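Local coordinates for neutral ceramidase (Pseudomonas aeruginosa, PDB 2ZWS), which hydrolyses the N-acyl linkage of ceramides to release sphingosine and a free fatty acid, and also catalyses the reverse synthesis, at residues A[57-62]-A[128-133]; A[53-58]-A[136-141]. All coordinates share one frame; numbering follows the deposited sequence.

Contact 1: A[57-62]-A[128-133]. With FMT (formic acid), chain E.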
ATOM      1  N   VAL A  57      -7.909  -3.111  15.582  1.00 11.46           N
ATOM      2  CA  VAL A  57      -8.201  -2.894  14.164  1.00 10.93           C
ATOM      3  C   VAL A  57      -6.895  -2.905  13.353  1.00 10.02           C
ATOM      4  O   VAL A  57      -5.891  -2.261  13.711  1.00 11.17           O
ATOM      5  CB  VAL A  57      -9.093  -1.628  13.914  1.00 12.62           C
ATOM      6  CG1 VAL A  57      -8.423  -0.351  14.408  1.00 14.10           C
ATOM      7  CG2 VAL A  57      -9.488  -1.527  12.440  1.00 12.98           C
ATOM      8  N   TYR A  58      -6.936  -3.674  12.266  1.00  9.66           N
ATOM      9  CA  TYR A  58      -5.852  -3.761  11.301  1.00 10.66           C
ATOM     10  C   TYR A  58      -6.362  -3.223   9.961  1.00 10.46           C
ATOM     11  O   TYR A  58      -7.459  -3.583   9.525  1.00 10.94           O
ATOM     12  CB  TYR A  58      -5.420  -5.235  11.142  1.00 10.83           C
ATOM     13  CG  TYR A  58      -4.484  -5.473  10.002  1.00 12.29           C
ATOM     14  CD1 TYR A  58      -4.960  -5.827   8.732  1.00 10.57           C
ATOM     15  CD2 TYR A  58      -3.118  -5.327  10.189  1.00 12.81           C
ATOM     16  CE1 TYR A  58      -4.100  -6.026   7.662  1.00 11.50           C
ATOM     17  CE2 TYR A  58      -2.219  -5.545   9.130  1.00 12.43           C
ATOM     18  CZ  TYR A  58      -2.723  -5.882   7.874  1.00 12.47           C
ATOM     19  OH  TYR A  58      -1.842  -6.086   6.835  1.00 14.16           O
ATOM     20  N   VAL A  59      -5.619  -2.275   9.383  1.00  9.94           N
ATOM     21  CA  VAL A  59      -5.997  -1.710   8.089  1.00  9.78           C
ATOM     22  C   VAL A  59      -4.870  -1.921   7.094  1.00 10.43           C
ATOM     23  O   VAL A  59      -3.719  -1.547   7.374  1.00 11.37           O
ATOM     24  CB  VAL A  59      -6.352  -0.166   8.180  1.00 10.04           C
ATOM     25  CG1 VAL A  59      -6.854   0.339   6.851  1.00 11.51           C
ATOM     26  CG2 VAL A  59      -7.390   0.128   9.296  1.00 10.92           C
ATOM     27  N   ASN A  60      -5.169  -2.562   5.963  1.00  9.91           N
ATOM     28  CA  ASN A  60      -4.168  -2.653   4.905  1.00  9.80           C
ATOM     29  C   ASN A  60      -4.563  -1.710   3.758  1.00 11.17           C
ATOM     30  O   ASN A  60      -5.740  -1.623   3.399  1.00 12.38           O
ATOM     31  CB  ASN A  60      -4.007  -4.098   4.376  1.00 11.16           C
ATOM     32  CG  ASN A  60      -2.719  -4.300   3.595  1.00 12.00           C
ATOM     33  OD1 ASN A  60      -1.624  -3.934   4.039  1.00 15.12           O
ATOM     34  ND2 ASN A  60      -2.851  -4.936   2.461  1.00 12.19           N
ATOM     35  N   THR A  61      -3.592  -0.950   3.251  1.00 10.34           N
ATOM     36  CA  THR A  61      -3.857   0.112   2.295  1.00 11.48           C
ATOM     37  C   THR A  61      -3.125  -0.112   0.962  1.00 10.96           C
ATOM     38  O   THR A  61      -1.951  -0.565   0.925  1.00 11.23           O
ATOM     39  CB  THR A  61      -3.417   1.495   2.876  1.00 12.39           C
ATOM     40  OG1 THR A  61      -1.990   1.499   3.109  1.00 13.03           O
ATOM     41  CG2 THR A  61      -4.212   1.830   4.185  1.00 12.59           C
ATOM     42  N   ASP A  62      -3.812   0.233  -0.129  1.00 11.39           N
ATOM     43  CA  ASP A  62      -3.224   0.175  -1.465  1.00 11.07           C
ATOM     44  C   ASP A  62      -2.297   1.400  -1.729  1.00 11.38           C
ATOM     45  O   ASP A  62      -2.582   2.226  -2.608  1.00 11.45           O
ATOM     46  CB  ASP A  62      -4.328   0.112  -2.536  1.00 13.19           C
ATOM     47  CG  ASP A  62      -5.114  -1.197  -2.546  1.00 14.37           C
ATOM     48  OD1 ASP A  62      -4.513  -2.287  -2.440  1.00 18.31           O
ATOM     49  OD2 ASP A  62      -6.349  -1.137  -2.752  1.00 14.83           O
ATOM     50  N   ASP A 128      -8.477  10.477   5.253  1.00 10.36           N
ATOM     51  CA  ASP A 128      -9.947  10.422   5.344  1.00 12.00           C
ATOM     52  C   ASP A 128     -10.471   9.044   4.991  1.00 11.87           C
ATOM     53  O   ASP A 128     -11.407   8.565   5.616  1.00 12.58           O
ATOM     54  CB  ASP A 128     -10.601  11.447   4.424  1.00 14.35           C
ATOM     55  CG  ASP A 128     -10.421  12.871   4.897  1.00 18.16           C
ATOM     56  OD1 ASP A 128      -9.967  13.097   6.041  1.00 23.96           O
ATOM     57  OD2 ASP A 128     -10.732  13.782   4.097  1.00 20.83           O
ATOM     58  N   GLY A 129      -9.910   8.423   3.965  1.00 11.70           N
ATOM     59  CA  GLY A 129     -10.377   7.091   3.555  1.00 11.17           C
ATOM     60  C   GLY A 129      -9.996   5.988   4.537  1.00 10.68           C
ATOM     61  O   GLY A 129     -10.765   5.033   4.737  1.00 10.72           O
ATOM     62  N   ILE A 130      -8.827   6.104   5.164  1.00 10.72           N
ATOM     63  CA  ILE A 130      -8.465   5.131   6.204  1.00 11.19           C
ATOM     64  C   ILE A 130      -9.486   5.224   7.341  1.00 10.39           C
ATOM     65  O   ILE A 130     -10.045   4.202   7.824  1.00 11.62           O
ATOM     66  CB  ILE A 130      -7.035   5.354   6.735  1.00 11.44           C
ATOM     67  CG1 ILE A 130      -6.028   4.949   5.649  1.00  9.90           C
ATOM     68  CG2 ILE A 130      -6.791   4.569   8.043  1.00 10.43           C
ATOM     69  CD1 ILE A 130      -4.533   5.340   5.914  1.00 11.58           C
ATOM     70  N   VAL A 131      -9.759   6.450   7.784  1.00 11.01           N
ATOM     71  CA  VAL A 131     -10.758   6.614   8.847  1.00 12.35           C
ATOM     72  C   VAL A 131     -12.136   6.073   8.391  1.00 11.94           C
ATOM     73  O   VAL A 131     -12.792   5.348   9.129  1.00 12.46           O
ATOM     74  CB  VAL A 131     -10.838   8.094   9.299  1.00 12.73           C
ATOM     75  CG1 VAL A 131     -12.027   8.312  10.285  1.00 14.36           C
ATOM     76  CG2 VAL A 131      -9.521   8.534   9.927  1.00 13.82           C
ATOM     77  N   ARG A 132     -12.543   6.357   7.161  1.00 11.24           N
ATOM     78  CA  ARG A 132     -13.848   5.887   6.667  1.00 12.49           C
ATOM     79  C   ARG A 132     -13.882   4.357   6.632  1.00 12.19           C
ATOM     80  O   ARG A 132     -14.884   3.741   6.929  1.00 12.21           O
ATOM     81  CB  ARG A 132     -14.078   6.450   5.274  1.00 13.76           C
ATOM     82  CG  ARG A 132     -15.499   6.276   4.741  1.00 14.98           C
ATOM     83  CD  ARG A 132     -15.659   6.881   3.292  1.00 16.77           C
ATOM     84  NE  ARG A 132     -14.859   8.098   3.119  1.00 21.36           N
ATOM     85  CZ  ARG A 132     -13.802   8.237   2.306  1.00 19.83           C
ATOM     86  NH1 ARG A 132     -13.406   7.254   1.459  1.00 15.83           N
ATOM     87  NH2 ARG A 132     -13.152   9.399   2.328  1.00 21.49           N
ATOM     88  N   SER A 133     -12.753   3.719   6.316  1.00 10.94           N
ATOM     89  CA  SER A 133     -12.745   2.228   6.258  1.00 11.88           C
ATOM     90  C   SER A 133     -13.005   1.629   7.652  1.00 11.05           C
ATOM     91  O   SER A 133     -13.718   0.615   7.791  1.00 10.81           O
ATOM     92  CB  SER A 133     -11.448   1.693   5.625  1.00 12.47           C
ATOM     93  OG  SER A 133     -10.364   1.812   6.508  1.00 12.00           O
TER
HETATM   94  C   FMT E 650      -4.678  -5.676  -0.681  1.00 24.16           C
HETATM   95  O1  FMT E 650      -4.712  -5.113  -1.825  1.00 22.51           O
HETATM   96  O2  FMT E 650      -4.865  -5.213   0.489  1.00 22.24           O

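Contact 2: A[53-58]-A[136-141]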
ATOM      1  N   GLY A  53     -14.641  -7.499  25.010  1.00 33.58           N
ATOM      2  CA  GLY A  53     -13.389  -7.132  24.298  1.00 31.70           C
ATOM      3  C   GLY A  53     -13.182  -5.642  24.182  1.00 29.08           C
ATOM      4  O   GLY A  53     -14.033  -4.936  23.664  1.00 29.37           O
ATOM      5  N   ARG A  54     -11.967  -5.165  24.417  1.00 27.91           N
ATOM      6  CA  ARG A  54     -10.790  -5.690  23.772  1.00 23.93           C
ATOM      7  C   ARG A  54     -11.090  -5.789  22.271  1.00 20.51           C
ATOM      8  O   ARG A  54     -11.643  -6.767  21.732  1.00 18.61           O
ATOM      9  CB  ARG A  54     -10.167  -6.918  24.406  1.00 24.93           C
ATOM     10  CG  ARG A  54      -9.464  -6.587  25.723  1.00 27.39           C
ATOM     11  CD  ARG A  54      -7.992  -7.004  25.714  1.00 36.08           C
ATOM     12  NE  ARG A  54      -7.294  -6.400  26.842  1.00 27.28           N
ATOM     13  CZ  ARG A  54      -6.300  -5.513  26.755  1.00 47.83           C
ATOM     14  NH1 ARG A  54      -5.824  -5.120  25.577  1.00 35.07           N
ATOM     15  NH2 ARG A  54      -5.755  -5.029  27.868  1.00 36.01           N
ATOM     16  N   ARG A  55     -10.775  -4.676  21.635  1.00 17.02           N
ATOM     17  CA  ARG A  55     -10.894  -4.535  20.214  1.00 15.42           C
ATOM     18  C   ARG A  55      -9.516  -4.167  19.632  1.00 13.92           C
ATOM     19  O   ARG A  55      -8.780  -3.377  20.225  1.00 12.55           O
ATOM     20  CB  ARG A  55     -11.904  -3.437  19.897  1.00 16.52           C
ATOM     21  CG  ARG A  55     -11.954  -3.015  18.457  1.00 17.68           C
ATOM     22  CD  ARG A  55     -12.911  -1.822  18.256  1.00 17.28           C
ATOM     23  NE  ARG A  55     -14.293  -2.135  18.637  1.00 22.29           N
ATOM     24  CZ  ARG A  55     -15.351  -1.402  18.289  1.00 21.97           C
ATOM     25  NH1 ARG A  55     -15.210  -0.310  17.544  1.00 23.44           N
ATOM     26  NH2 ARG A  55     -16.553  -1.767  18.694  1.00 23.46           N
ATOM     27  N   LEU A  56      -9.220  -4.752  18.473  1.00 12.90           N
ATOM     28  CA  LEU A  56      -8.100  -4.382  17.636  1.00 12.45           C
ATOM     29  C   LEU A  56      -8.631  -3.988  16.270  1.00 12.40           C
ATOM     30  O   LEU A  56      -9.670  -4.488  15.839  1.00 12.64           O
ATOM     31  CB  LEU A  56      -7.169  -5.589  17.455  1.00 12.37           C
ATOM     32  CG  LEU A  56      -6.541  -6.165  18.737  1.00 13.86           C
ATOM     33  CD1 LEU A  56      -5.808  -7.431  18.364  1.00 14.82           C
ATOM     34  CD2 LEU A  56      -5.600  -5.192  19.410  1.00 15.11           C
ATOM     35  N   VAL A  57      -7.909  -3.111  15.582  1.00 11.46           N
ATOM     36  CA  VAL A  57      -8.201  -2.894  14.164  1.00 10.93           C
ATOM     37  C   VAL A  57      -6.895  -2.905  13.353  1.00 10.02           C
ATOM     38  O   VAL A  57      -5.891  -2.261  13.711  1.00 11.17           O
ATOM     39  CB  VAL A  57      -9.093  -1.628  13.914  1.00 12.62           C
ATOM     40  CG1 VAL A  57      -8.423  -0.351  14.408  1.00 14.10           C
ATOM     41  CG2 VAL A  57      -9.488  -1.527  12.440  1.00 12.98           C
ATOM     42  N   TYR A  58      -6.936  -3.674  12.266  1.00  9.66           N
ATOM     43  CA  TYR A  58      -5.852  -3.761  11.301  1.00 10.66           C
ATOM     44  C   TYR A  58      -6.362  -3.223   9.961  1.00 10.46           C
ATOM     45  O   TYR A  58      -7.459  -3.583   9.525  1.00 10.94           O
ATOM     46  CB  TYR A  58      -5.420  -5.235  11.142  1.00 10.83           C
ATOM     47  CG  TYR A  58      -4.484  -5.473  10.002  1.00 12.29           C
ATOM     48  CD1 TYR A  58      -4.960  -5.827   8.732  1.00 10.57           C
ATOM     49  CD2 TYR A  58      -3.118  -5.327  10.189  1.00 12.81           C
ATOM     50  CE1 TYR A  58      -4.100  -6.026   7.662  1.00 11.50           C
ATOM     51  CE2 TYR A  58      -2.219  -5.545   9.130  1.00 12.43           C
ATOM     52  CZ  TYR A  58      -2.723  -5.882   7.874  1.00 12.47           C
ATOM     53  OH  TYR A  58      -1.842  -6.086   6.835  1.00 14.16           O
ATOM     54  N   ARG A 136     -16.662   2.137   8.591  1.00 13.16           N
ATOM     55  CA  ARG A 136     -17.478   1.148   7.911  1.00 13.76           C
ATOM     56  C   ARG A 136     -17.344  -0.218   8.559  1.00 13.45           C
ATOM     57  O   ARG A 136     -18.339  -0.907   8.756  1.00 14.13           O
ATOM     58  CB  ARG A 136     -17.167   1.073   6.420  1.00 14.10           C
ATOM     59  CG  ARG A 136     -17.555   2.348   5.724  1.00 14.19           C
ATOM     60  CD  ARG A 136     -17.090   2.396   4.282  1.00 14.28           C
ATOM     61  NE  ARG A 136     -17.793   3.465   3.562  1.00 17.47           N
ATOM     62  CZ  ARG A 136     -17.596   3.759   2.276  1.00 19.27           C
ATOM     63  NH1 ARG A 136     -16.694   3.092   1.564  1.00 19.14           N
ATOM     64  NH2 ARG A 136     -18.294   4.740   1.703  1.00 19.44           N
ATOM     65  N   ALA A 137     -16.118  -0.607   8.892  1.00 13.34           N
ATOM     66  CA  ALA A 137     -15.879  -1.877   9.543  1.00 13.59           C
ATOM     67  C   ALA A 137     -16.576  -1.983  10.890  1.00 13.76           C
ATOM     68  O   ALA A 137     -17.227  -2.984  11.163  1.00 14.37           O
ATOM     69  CB  ALA A 137     -14.384  -2.159   9.673  1.00 13.30           C
ATOM     70  N   GLN A 138     -16.439  -0.963  11.731  1.00 14.23           N
ATOM     71  CA  GLN A 138     -17.040  -1.034  13.052  1.00 15.42           C
ATOM     72  C   GLN A 138     -18.568  -1.005  13.015  1.00 16.14           C
ATOM     73  O   GLN A 138     -19.196  -1.492  13.957  1.00 18.39           O
ATOM     74  CB  GLN A 138     -16.496   0.055  13.951  1.00 15.85           C
ATOM     75  CG  GLN A 138     -16.994   1.438  13.582  1.00 17.85           C
ATOM     76  CD  GLN A 138     -16.344   2.539  14.386  1.00 22.31           C
ATOM     77  OE1 GLN A 138     -16.785   3.692  14.341  1.00 25.98           O
ATOM     78  NE2 GLN A 138     -15.299   2.196  15.128  1.00 21.47           N
ATOM     79  N   ALA A 139     -19.160  -0.485  11.939  1.00 14.57           N
ATOM     80  CA  ALA A 139     -20.637  -0.471  11.793  1.00 16.39           C
ATOM     81  C   ALA A 139     -21.163  -1.820  11.286  1.00 17.55           C
ATOM     82  O   ALA A 139     -22.393  -2.033  11.201  1.00 19.07           O
ATOM     83  CB  ALA A 139     -21.052   0.645  10.840  1.00 17.00           C
ATOM     84  N   ARG A 140     -20.254  -2.740  10.960  1.00 17.18           N
ATOM     85  CA  ARG A 140     -20.613  -4.048  10.415  1.00 17.89           C
ATOM     86  C   ARG A 140     -20.142  -5.203  11.310  1.00 17.54           C
ATOM     87  O   ARG A 140     -19.994  -6.337  10.855  1.00 17.28           O
ATOM     88  CB  ARG A 140     -20.068  -4.198   8.986  1.00 18.06           C
ATOM     89  CG  ARG A 140     -20.709  -3.216   7.998  1.00 21.00           C
ATOM     90  CD  ARG A 140     -19.939  -3.132   6.702  1.00 24.69           C
ATOM     91  NE  ARG A 140     -20.640  -2.313   5.705  1.00 27.76           N
ATOM     92  CZ  ARG A 140     -20.796  -0.984   5.767  1.00 28.41           C
ATOM     93  NH1 ARG A 140     -20.342  -0.277   6.800  1.00 24.56           N
ATOM     94  NH2 ARG A 140     -21.462  -0.357   4.798  1.00 32.01           N
ATOM     95  N   LEU A 141     -19.954  -4.928  12.596  1.00 17.35           N
ATOM     96  CA  LEU A 141     -19.516  -5.978  13.508  1.00 17.53           C
ATOM     97  C   LEU A 141     -20.507  -7.140  13.527  1.00 16.66           C
ATOM     98  O   LEU A 141     -21.727  -6.924  13.526  1.00 17.35           O
ATOM     99  CB  LEU A 141     -19.244  -5.444  14.917  1.00 17.93           C
ATOM    100  CG  LEU A 141     -17.905  -4.698  15.094  1.00 18.33           C
ATOM    101  CD1 LEU A 141     -17.932  -3.804  16.330  1.00 20.98           C
ATOM    102  CD2 LEU A 141     -16.762  -5.684  15.183  1.00 21.15           C
TER
HETATM  103  O   HOH W   1     -18.782  -0.464  16.996  1.00 38.93           O

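Contact 1: A[57-62]-A[128-133]
Thr61 and Ile130 make the tighter half of this strand-to-helix contact. The methyl CG2 of Thr61 lies 3.9 Å from both CG1 and CD1 of Ile130, so one methyl bears on the outer half of the isoleucine chain. With chi1 at 63°, Thr61 OG1 sits between the backbone N and the carbonyl carbon and bonds Ala94 O on strand 91-95, while CG2, anti to the carbonyl carbon, turns to the helix. Val59, two residues earlier on the same face, packs less evenly. Its CG1, anti to the backbone N, is 3.8 Å from Ser133 OG but 4.4 Å from Ile130 CG2, a looser apolar touch. Ser133 OG is already bonded to Ile130 O, over 2.7 Å within the helix, when it meets that methyl. All four residues are buried, whereas the other side of the helix is partly exposed and polar: Val131 points away from the strand, and Arg132 is held by Glu556 and Asp13 O. The strand's alternation makes a second contrast. Between the two helix-facing residues, Asn60 ND2 donates to formate O2 over 2.8 Å and makes a weak bond to Phe241 O; the formate is probably from the crystallisation liquor. The axes of strand 57-61 and helix 128-133 approach to 9.8 Å, their directions 136° apart. This is a helix laid across a beta-sheet in a layered alpha/beta fold, the strand supplying buried methyls on one face and, in Asn60, a residue inferred to bind substrate.

Contact 2: A[53-58]-A[136-141]
Arg55 NH2, which meets the side chain of Leu141, is gripped by two polar partners: it forms a salt bridge with Glu48 and donates to a water over 3.1 Å. That water in turn donates to Gln138 O at 3.2 Å, so the arginine reaches the backbone carbonyl of Gln138, near the C-terminal end of helix 120-138, through a single solvent molecule. Leu141 CD1 comes obliquely to the same nitrogen, 3.4 Å from Arg55 NH2. The neighbouring nitrogen is handled differently. Arg55 NH1 lies 3.5 Å from Gln138 NE2, which sits at the guanidinium edge, yet both are donors and no hydrogen bond joins them. Both turn to the same partner, the Tyr86 hydroxyl, bonded by Arg55 NH1 and weakly by Gln138 NE2. The two side chains cross at about a right angle, and their flat ends are turned 63° against each other. Arg55 starts out extended and bends at chi3 (-61°), which swings the guanidinium across toward the helix end; the CB of Gln138 comes within 3.8 Å of Arg55 NH1. Beyond this cluster the chain turn has its own internal tie, Arg140 NH1 donating to Arg136 O at 2.9 Å with that oxygen near the guanidinium plane. Val46 of strand 41-49 touches Arg55, Ala137 and Leu141 and gives the polar network an apolar floor. The arrangement is that of the partly exposed margin of a helix-on-sheet layer in an alpha/beta fold, where the chain passes from helix 120-138 to strand 142-152 beside the start of strand 55-61.

How the contacts relate
Both contacts join the same two elements, strand 55-61 and helix 120-138, and their centres are 12 Å apart. Because the two run in roughly opposing directions, the order is reversed between them: contact 2 pairs the beginning of the strand with the end of the helix, and contact 1 pairs the later strand residues with an earlier helical stretch. Val57 and Tyr58 belong to both. Strand 55-61 lies in the large mixed sheet, antiparallel to 41-49 and parallel to 91-95. The pair thus shows one helix-on-sheet interface passing from a solvated, polar margin to a buried, apolar interior toward the probable substrate site, with the side chain of Thr61 still about 14 Å from the zinc ion.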